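Local coordinates for protein mevalonate diphosphate decarboxylase (Legionella pneumophila, PDB 3LTO) that probably catalyses the ATP-dependent decarboxylation of mevalonate diphosphate to isopentenyl diphosphate, a step in isoprenoid lipid biosynthesis, at residues A[5-10]-A[114-119]; A[137-142]-A[152-157]; A[199-204]-A[248-253]. One frame throughout, in Å; residues are numbered along the deposited sequence.

Contact 1 of 3, residues A[5-10]-A[114-119]; sequences AQAPAN and FAALTK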
loop_
_atom_site.group_PDB
_atom_site.type_symbol
_atom_site.label_atom_id
_atom_site.label_comp_id
_atom_site.label_asym_id
_atom_site.label_seq_id
_atom_site.Cartn_x
_atom_site.Cartn_y
_atom_site.Cartn_z
ATOM N N ALA A 5 13.058 10.874 -21.894
ATOM C CA ALA A 5 12.265 11.271 -20.733
ATOM C C ALA A 5 13.183 11.792 -19.633
ATOM O O ALA A 5 14.378 11.496 -19.608
ATOM C CB ALA A 5 11.437 10.089 -20.213
ATOM N N GLN A 6 12.616 12.567 -18.723
ATOM C CA GLN A 6 13.379 13.132 -17.625
ATOM C C GLN A 6 12.606 12.980 -16.324
ATOM O O GLN A 6 11.397 12.787 -16.325
ATOM C CB GLN A 6 13.669 14.613 -17.895
ATOM C CG GLN A 6 14.440 14.852 -19.183
ATOM C CD GLN A 6 14.785 16.315 -19.399
ATOM O OE1 GLN A 6 13.905 17.167 -19.466
ATOM N NE2 GLN A 6 16.076 16.611 -19.506
ATOM N N ALA A 7 13.321 13.051 -15.214
ATOM C CA ALA A 7 12.703 12.935 -13.908
ATOM C C ALA A 7 13.534 13.757 -12.939
ATOM O O ALA A 7 14.743 13.910 -13.107
ATOM C CB ALA A 7 12.657 11.480 -13.467
ATOM N N PRO A 8 12.882 14.316 -11.921
ATOM C CA PRO A 8 13.570 15.131 -10.925
ATOM C C PRO A 8 14.113 14.331 -9.750
ATOM O O PRO A 8 13.644 13.234 -9.457
ATOM C CB PRO A 8 12.492 16.109 -10.495
ATOM C CG PRO A 8 11.266 15.247 -10.510
ATOM C CD PRO A 8 11.418 14.423 -11.782
ATOM N N ALA A 9 15.119 14.877 -9.083
ATOM C CA ALA A 9 15.667 14.220 -7.912
ATOM C C ALA A 9 14.775 14.667 -6.762
ATOM O O ALA A 9 13.939 15.556 -6.927
ATOM C CB ALA A 9 17.092 14.669 -7.670
ATOM N N ASN A 10 14.930 14.050 -5.605
ATOM C CA ASN A 10 14.128 14.453 -4.466
ATOM C C ASN A 10 14.974 14.244 -3.230
ATOM O O ASN A 10 15.870 13.398 -3.226
ATOM C CB ASN A 10 12.819 13.645 -4.406
ATOM C CG ASN A 10 13.010 12.235 -3.874
ATOM O OD1 ASN A 10 13.289 12.036 -2.688
ATOM N ND2 ASN A 10 12.855 11.246 -4.752
ATOM N N PHE A 114 16.451 6.257 -12.180
ATOM C CA PHE A 114 15.485 5.175 -12.308
ATOM C C PHE A 114 14.099 5.696 -12.683
ATOM O O PHE A 114 13.387 5.059 -13.462
ATOM C CB PHE A 114 15.429 4.338 -11.017
ATOM C CG PHE A 114 16.568 3.346 -10.886
ATOM C CD1 PHE A 114 17.791 3.728 -10.347
ATOM C CD2 PHE A 114 16.425 2.039 -11.352
ATOM C CE1 PHE A 114 18.853 2.829 -10.277
ATOM C CE2 PHE A 114 17.481 1.131 -11.287
ATOM C CZ PHE A 114 18.699 1.526 -10.750
ATOM N N ALA A 115 13.717 6.854 -12.148
ATOM C CA ALA A 115 12.413 7.430 -12.491
ATOM C C ALA A 115 12.388 7.759 -13.988
ATOM O O ALA A 115 11.411 7.450 -14.678
ATOM C CB ALA A 115 12.142 8.689 -11.672
ATOM N N ALA A 116 13.465 8.376 -14.477
ATOM C CA ALA A 116 13.591 8.737 -15.897
ATOM C C ALA A 116 13.535 7.482 -16.772
ATOM O O ALA A 116 12.841 7.452 -17.781
ATOM C CB ALA A 116 14.910 9.475 -16.147
ATOM N N LEU A 117 14.277 6.450 -16.385
ATOM C CA LEU A 117 14.272 5.207 -17.141
ATOM C C LEU A 117 12.855 4.630 -17.177
ATOM O O LEU A 117 12.387 4.172 -18.217
ATOM C CB LEU A 117 15.220 4.177 -16.507
ATOM C CG LEU A 117 15.198 2.783 -17.154
ATOM C CD1 LEU A 117 15.418 2.897 -18.657
ATOM C CD2 LEU A 117 16.282 1.913 -16.530
ATOM N N THR A 118 12.175 4.649 -16.035
ATOM C CA THR A 118 10.823 4.118 -15.978
ATOM C C THR A 118 9.905 4.862 -16.945
ATOM O O THR A 118 9.167 4.248 -17.710
ATOM C CB THR A 118 10.229 4.226 -14.562
ATOM O OG1 THR A 118 11.026 3.471 -13.643
ATOM C CG2 THR A 118 8.802 3.690 -14.557
ATOM N N LYS A 119 9.961 6.188 -16.899
ATOM C CA LYS A 119 9.140 7.031 -17.761
ATOM C C LYS A 119 9.454 6.830 -19.238
ATOM O O LYS A 119 8.543 6.676 -20.057
ATOM C CB LYS A 119 9.324 8.507 -17.370
ATOM C CG LYS A 119 8.881 8.777 -15.944
ATOM C CD LYS A 119 9.315 10.141 -15.423
ATOM C CE LYS A 119 8.496 11.279 -16.003
ATOM N NZ LYS A 119 8.770 12.555 -15.277
#
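Q6 and A116 bring their CA atoms to 4.7 Å of each other where strand 5-10 runs nearly antiparallel (152°) across helix 114-119, the axes of the two segments approaching to 6.4 Å. A5 and A7 turn their methyls to the helix, while Q6 between them points away, its NE2 bonded to S42 OG on the neighbouring strand 31-47. A7 CB sits tightly against A115 CB at 3.4 Å. On its flank, A116 CB lies 4.0 Å from A7 CB. A5 CB rests 3.9 Å from K119 CB, at the base of the lysine chain. From there K119 slants across the strand, its CD passing near the A7 methyl; a bend at chi3 (75°) then carries the amine to the backbone. K119 NZ donates to Q6 O at 2.8 Å, lying in the carbonyl plane with a C=O...N angle of 158°. With methyls on both sides, helix and strand approach closely, while the lysine adds one polar tie to a strand carbonyl, and its charge would probably polarise that peptide.

Contact 2 of 3, residues A[137-142]-A[152-157]; sequences DEQAQL and RSFYAP. With SO4 (sulfate ion), chain C.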
loop_
_atom_site.group_PDB
_atom_site.type_symbol
_atom_site.label_atom_id
_atom_site.label_comp_id
_atom_site.label_asym_id
_atom_site.label_seq_id
_atom_site.Cartn_x
_atom_site.Cartn_y
_atom_site.Cartn_z
ATOM N N ASP A 137 0.842 6.590 -10.999
ATOM C CA ASP A 137 0.949 5.698 -9.852
ATOM C C ASP A 137 1.508 4.335 -10.221
ATOM O O ASP A 137 2.278 3.746 -9.465
ATOM C CB ASP A 137 -0.415 5.531 -9.171
ATOM C CG ASP A 137 -0.942 6.836 -8.585
ATOM O OD1 ASP A 137 -0.189 7.834 -8.556
ATOM O OD2 ASP A 137 -2.113 6.861 -8.148
ATOM N N GLU A 138 1.122 3.824 -11.380
ATOM C CA GLU A 138 1.623 2.528 -11.802
ATOM C C GLU A 138 3.099 2.642 -12.137
ATOM O O GLU A 138 3.877 1.731 -11.883
ATOM C CB GLU A 138 0.857 2.038 -13.024
ATOM C CG GLU A 138 -0.620 1.859 -12.756
ATOM C CD GLU A 138 -1.366 1.299 -13.948
ATOM O OE1 GLU A 138 -1.451 1.993 -14.990
ATOM O OE2 GLU A 138 -1.861 0.157 -13.831
ATOM N N GLN A 139 3.482 3.772 -12.712
ATOM C CA GLN A 139 4.871 3.980 -13.084
ATOM C C GLN A 139 5.756 4.090 -11.850
ATOM O O GLN A 139 6.869 3.577 -11.831
ATOM C CB GLN A 139 4.998 5.237 -13.948
ATOM C CG GLN A 139 4.771 4.962 -15.411
ATOM C CD GLN A 139 4.845 6.210 -16.250
ATOM O OE1 GLN A 139 3.819 6.747 -16.665
ATOM N NE2 GLN A 139 6.060 6.690 -16.495
ATOM N N ALA A 140 5.245 4.761 -10.824
ATOM C CA ALA A 140 5.983 4.934 -9.582
ATOM C C ALA A 140 6.191 3.582 -8.923
ATOM O O ALA A 140 7.286 3.294 -8.442
ATOM C CB ALA A 140 5.220 5.866 -8.633
ATOM N N GLN A 141 5.138 2.762 -8.912
ATOM C CA GLN A 141 5.190 1.435 -8.300
ATOM C C GLN A 141 6.268 0.617 -9.007
ATOM O O GLN A 141 7.052 -0.081 -8.366
ATOM C CB GLN A 141 3.825 0.719 -8.417
ATOM C CG GLN A 141 3.590 0.046 -9.781
ATOM C CD GLN A 141 2.147 -0.396 -10.055
ATOM O OE1 GLN A 141 1.854 -0.940 -11.131
ATOM N NE2 GLN A 141 1.244 -0.164 -9.095
ATOM N N LEU A 142 6.306 0.720 -10.333
ATOM C CA LEU A 142 7.288 -0.004 -11.137
ATOM C C LEU A 142 8.693 0.503 -10.824
ATOM O O LEU A 142 9.599 -0.281 -10.523
ATOM C CB LEU A 142 7.004 0.187 -12.633
ATOM C CG LEU A 142 5.796 -0.534 -13.241
ATOM C CD1 LEU A 142 5.628 -0.114 -14.693
ATOM C CD2 LEU A 142 6.005 -2.043 -13.146
ATOM N N ARG A 152 9.268 8.372 -5.241
ATOM C CA ARG A 152 8.913 9.689 -4.721
ATOM C C ARG A 152 9.136 10.807 -5.730
ATOM O O ARG A 152 8.639 11.924 -5.545
ATOM C CB ARG A 152 9.721 10.004 -3.470
ATOM C CG ARG A 152 9.232 9.325 -2.226
ATOM C CD ARG A 152 9.891 9.946 -1.019
ATOM N NE ARG A 152 10.821 9.035 -0.381
ATOM C CZ ARG A 152 12.139 9.070 -0.523
ATOM N NH1 ARG A 152 12.708 9.981 -1.290
ATOM N NH2 ARG A 152 12.882 8.183 0.118
ATOM N N SER A 153 9.882 10.519 -6.793
ATOM C CA SER A 153 10.150 11.543 -7.800
ATOM C C SER A 153 9.004 11.770 -8.785
ATOM O O SER A 153 9.059 12.692 -9.592
ATOM C CB SER A 153 11.434 11.211 -8.564
ATOM O OG SER A 153 12.567 11.422 -7.738
ATOM N N PHE A 154 7.971 10.933 -8.701
ATOM C CA PHE A 154 6.802 11.026 -9.572
ATOM C C PHE A 154 5.754 12.010 -9.048
ATOM O O PHE A 154 4.681 12.165 -9.642
ATOM C CB PHE A 154 6.165 9.638 -9.727
ATOM C CG PHE A 154 6.963 8.705 -10.588
ATOM C CD1 PHE A 154 6.716 8.621 -11.954
ATOM C CD2 PHE A 154 8.020 7.974 -10.053
ATOM C CE1 PHE A 154 7.514 7.828 -12.778
ATOM C CE2 PHE A 154 8.828 7.175 -10.872
ATOM C CZ PHE A 154 8.573 7.105 -12.234
ATOM N N TYR A 155 6.059 12.668 -7.934
ATOM C CA TYR A 155 5.128 13.617 -7.335
ATOM C C TYR A 155 5.880 14.869 -6.919
ATOM O O TYR A 155 7.083 14.821 -6.687
ATOM C CB TYR A 155 4.454 12.976 -6.117
ATOM C CG TYR A 155 3.840 11.630 -6.439
ATOM C CD1 TYR A 155 2.549 11.535 -6.957
ATOM C CD2 TYR A 155 4.580 10.454 -6.291
ATOM C CE1 TYR A 155 2.008 10.307 -7.326
ATOM C CE2 TYR A 155 4.048 9.217 -6.660
ATOM C CZ TYR A 155 2.762 9.154 -7.179
ATOM O OH TYR A 155 2.241 7.944 -7.581
ATOM N N ALA A 156 5.159 15.983 -6.831
ATOM C CA ALA A 156 5.729 17.270 -6.451
ATOM C C ALA A 156 4.607 18.195 -5.975
ATOM O O ALA A 156 3.447 18.011 -6.350
ATOM C CB ALA A 156 6.444 17.887 -7.644
ATOM N N PRO A 157 4.937 19.200 -5.140
ATOM C CA PRO A 157 6.287 19.483 -4.644
ATOM C C PRO A 157 6.729 18.611 -3.465
ATOM O O PRO A 157 7.909 18.572 -3.130
ATOM C CB PRO A 157 6.213 20.967 -4.290
ATOM C CG PRO A 157 4.816 21.093 -3.778
ATOM C CD PRO A 157 4.027 20.314 -4.815
HETATM S S SO4 C . 15.864 8.057 1.412
HETATM O O1 SO4 C . 14.622 8.353 2.147
HETATM O O2 SO4 C . 15.562 8.071 -0.023
HETATM O O3 SO4 C . 16.861 9.088 1.733
HETATM O O4 SO4 C . 16.401 6.740 1.773
#
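F154 lays one face of its ring over the backbone of A140 and Q139, while Y155, next in sequence, presents its hydroxyl end to D137. A140 CA stands 3.9 Å from the centroid of the F154 ring and 20° off its normal, a CH-pi contact, and Q139 C lies over the same face, also offset toward the rim. Q139 CB meets the ring at F154 CE1 (3.8 Å), its side chain crossing that of F154 at about a right angle. The A140 methyl fits between the two aromatics: A140 CB is 3.8 Å from F154 CD2, and also 3.8 Å from Y155 OH. Y155 and D137 likewise cross at about a right angle. Y155 OH donates to D137 OD1 at 2.6 Å, a short bond in which the hydroxyl comes from above the carboxylate plane, whereas OD1 lies in the plane of the tyrosine ring, at its edge. With D137 CG set beside its own backbone N (chi1 -64°), the carboxylate can reach the Y155 hydroxyl although D137 CB is directed away overall. R152, at the start of the loop, turns away to a sulfate, probably from the crystallisation liquor: R152 NH2 donates to sulfate O2 at 2.7 Å, nearly straight (173°). Y16 N, M17 N and S149 OG also bond this ion, so the site is an anion pocket, perhaps one suited to a phosphate group of substrate or nucleotide. The loop is further wedged among its neighbours: F154 also packs on A115 and K119 of helix 110-129 and on I136 and S143 of helix 136-144, Y155 on V166 and A168 of strand 165-168, and Y155 O bonds T35 OG1 of strand 31-47.

Contact 3 of 3, residues A[199-204]-A[248-253]; sequences VKTSPF and TCEKPF
T248 and S202 meet hydroxyl to hydroxyl where the loop after helix 192-198 passes the loop after helix 228-247; CA of S202 lies 4.0 Å from CA of C249. T248 points its CB at the other loop, where T248 CB lies 3.8 Å from S202 OG. Beyond CB the side chain forks. Its OG1 lies between the backbone N and the carbonyl carbon (chi1 56°), which turns it toward S202: S202 OG donates to T248 OG1 at 2.7 Å. The same OG1 bonds back to Q244 O in the last turn of helix 228-247, so one hydroxyl joins that helix to the opposing loop. The other branch, T248 CG2, comes to 4.1 Å from F204 CE2, with the two side chains crossing at about a right angle. Below the fork the backbone takes part as well: T248 O receives a CA-H...O contact from S202 CA at 3.5 Å, and P203 CD packs against T248 O at 3.3 Å. Further along, T201 sends its CG2 toward E250, and C249 CB lies 4.1 Å from T201 CB. V199 and S202 also pack on L245 of helix 228-247. S202 OG is used twice: besides donating to T248, S202 OG accepts from F204 N, two residues on, at 3.2 Å with an N-H...O angle of 160°, which makes an ST turn. That turn sits here at a junction between two helix-connecting loops of the C-terminal domain of this GHMP-type enzyme.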
loop_
_atom_site.group_PDB
_atom_site.type_symbol
_atom_site.label_atom_id
_atom_site.label_comp_id
_atom_site.label_asym_id
_atom_site.label_seq_id
_atom_site.Cartn_x
_atom_site.Cartn_y
_atom_site.Cartn_z
ATOM N N VAL A 199 24.093 -0.902 8.168
ATOM C CA VAL A 199 23.415 -0.418 9.367
ATOM C C VAL A 199 22.577 -1.443 10.121
ATOM O O VAL A 199 22.100 -1.158 11.218
ATOM C CB VAL A 199 22.528 0.812 9.051
ATOM C CG1 VAL A 199 23.404 2.009 8.742
ATOM C CG2 VAL A 199 21.616 0.513 7.878
ATOM N N LYS A 200 22.396 -2.628 9.547
ATOM C CA LYS A 200 21.614 -3.668 10.210
ATOM C C LYS A 200 22.279 -4.110 11.515
ATOM O O LYS A 200 21.608 -4.589 12.430
ATOM C CB LYS A 200 21.434 -4.886 9.291
ATOM C CG LYS A 200 20.232 -4.810 8.358
ATOM C CD LYS A 200 20.607 -4.439 6.930
ATOM C CE LYS A 200 19.375 -4.461 6.016
ATOM N NZ LYS A 200 19.659 -4.106 4.584
ATOM N N THR A 201 23.597 -3.934 11.596
ATOM C CA THR A 201 24.354 -4.318 12.779
ATOM C C THR A 201 24.330 -3.284 13.908
ATOM O O THR A 201 24.773 -3.560 15.026
ATOM C CB THR A 201 25.816 -4.625 12.416
ATOM O OG1 THR A 201 25.854 -5.752 11.532
ATOM C CG2 THR A 201 26.616 -4.966 13.663
ATOM N N SER A 202 23.829 -2.090 13.629
ATOM C CA SER A 202 23.759 -1.083 14.674
ATOM C C SER A 202 22.709 -1.504 15.692
ATOM O O SER A 202 21.674 -2.070 15.330
ATOM C CB SER A 202 23.374 0.273 14.098
ATOM O OG SER A 202 23.135 1.188 15.151
ATOM N N PRO A 203 22.954 -1.231 16.980
ATOM C CA PRO A 203 22.004 -1.596 18.035
ATOM C C PRO A 203 20.741 -0.757 17.962
ATOM O O PRO A 203 19.718 -1.111 18.535
ATOM C CB PRO A 203 22.780 -1.314 19.324
ATOM C CG PRO A 203 24.200 -1.368 18.909
ATOM C CD PRO A 203 24.195 -0.701 17.563
ATOM N N PHE A 204 20.818 0.363 17.254
ATOM C CA PHE A 204 19.679 1.265 17.133
ATOM C C PHE A 204 18.866 1.034 15.865
ATOM O O PHE A 204 17.826 1.662 15.666
ATOM C CB PHE A 204 20.165 2.717 17.169
ATOM C CG PHE A 204 21.070 3.028 18.334
ATOM C CD1 PHE A 204 20.677 2.743 19.638
ATOM C CD2 PHE A 204 22.315 3.617 18.127
ATOM C CE1 PHE A 204 21.516 3.043 20.721
ATOM C CE2 PHE A 204 23.156 3.919 19.204
ATOM C CZ PHE A 204 22.756 3.630 20.502
ATOM N N THR A 248 27.796 3.190 14.456
ATOM C CA THR A 248 27.582 2.270 15.574
ATOM C C THR A 248 27.342 0.838 15.094
ATOM O O THR A 248 26.890 -0.006 15.859
ATOM C CB THR A 248 26.397 2.700 16.468
ATOM O OG1 THR A 248 25.221 2.827 15.672
ATOM C CG2 THR A 248 26.683 4.032 17.144
ATOM N N CYS A 249 27.637 0.561 13.826
ATOM C CA CYS A 249 27.456 -0.795 13.313
ATOM C C CYS A 249 28.693 -1.621 13.668
ATOM O O CYS A 249 29.583 -1.144 14.378
ATOM C CB CYS A 249 27.231 -0.792 11.794
ATOM S SG CYS A 249 28.617 -0.219 10.777
ATOM N N GLU A 250 28.739 -2.854 13.174
ATOM C CA GLU A 250 29.850 -3.767 13.435
ATOM C C GLU A 250 31.202 -3.124 13.122
ATOM O O GLU A 250 32.119 -3.148 13.947
ATOM C CB GLU A 250 29.659 -5.036 12.605
ATOM C CG GLU A 250 30.588 -6.177 12.948
ATOM C CD GLU A 250 30.039 -7.506 12.459
ATOM O OE1 GLU A 250 28.963 -7.914 12.953
ATOM O OE2 GLU A 250 30.675 -8.130 11.582
ATOM N N LYS A 251 31.321 -2.554 11.927
ATOM C CA LYS A 251 32.548 -1.887 11.516
ATOM C C LYS A 251 32.219 -0.420 11.242
ATOM O O LYS A 251 31.915 -0.033 10.115
ATOM C CB LYS A 251 33.123 -2.559 10.269
ATOM C CG LYS A 251 33.703 -3.954 10.525
ATOM C CD LYS A 251 35.033 -3.882 11.278
ATOM C CE LYS A 251 35.653 -5.263 11.490
ATOM N NZ LYS A 251 34.828 -6.133 12.386
ATOM N N PRO A 252 32.267 0.412 12.290
ATOM C CA PRO A 252 31.982 1.848 12.234
ATOM C C PRO A 252 32.592 2.618 11.064
ATOM O O PRO A 252 33.775 2.481 10.759
ATOM C CB PRO A 252 32.508 2.352 13.576
ATOM C CG PRO A 252 32.219 1.197 14.487
ATOM C CD PRO A 252 32.650 0.008 13.657
ATOM N N PHE A 253 31.763 3.418 10.400
ATOM C CA PHE A 253 32.219 4.255 9.299
ATOM C C PHE A 253 31.417 5.542 9.387
ATOM O O PHE A 253 30.362 5.579 10.020
ATOM C CB PHE A 253 32.029 3.579 7.931
ATOM C CG PHE A 253 30.599 3.275 7.582
ATOM C CD1 PHE A 253 29.949 2.167 8.127
ATOM C CD2 PHE A 253 29.906 4.081 6.684
ATOM C CE1 PHE A 253 28.624 1.866 7.777
ATOM C CE2 PHE A 253 28.580 3.788 6.329
ATOM C CZ PHE A 253 27.943 2.676 6.879
#

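From the N terminus, strand 2-12 lies in the mixed sheet, and contact 1 closes a loop of 103 residues between segments 5-10 and 114-119, the latter on helix 110-129. Contact 2 then closes a much shorter loop, nine residues between segment 137-142 on helix 136-144 and segment 152-157, which leads to strand 158-162. The two are in series, yet their centres are 9 Å apart and they touch: S153 OG bonds P8 O and N10 ND2, joining strand 2-12 to the loop. Contact 3 follows in the C-terminal domain, spanning helices 208-224 and 228-247; its centre is 32 Å from that of contact 1, on the opposite side of the chain's centre. No contact encloses or crosses another.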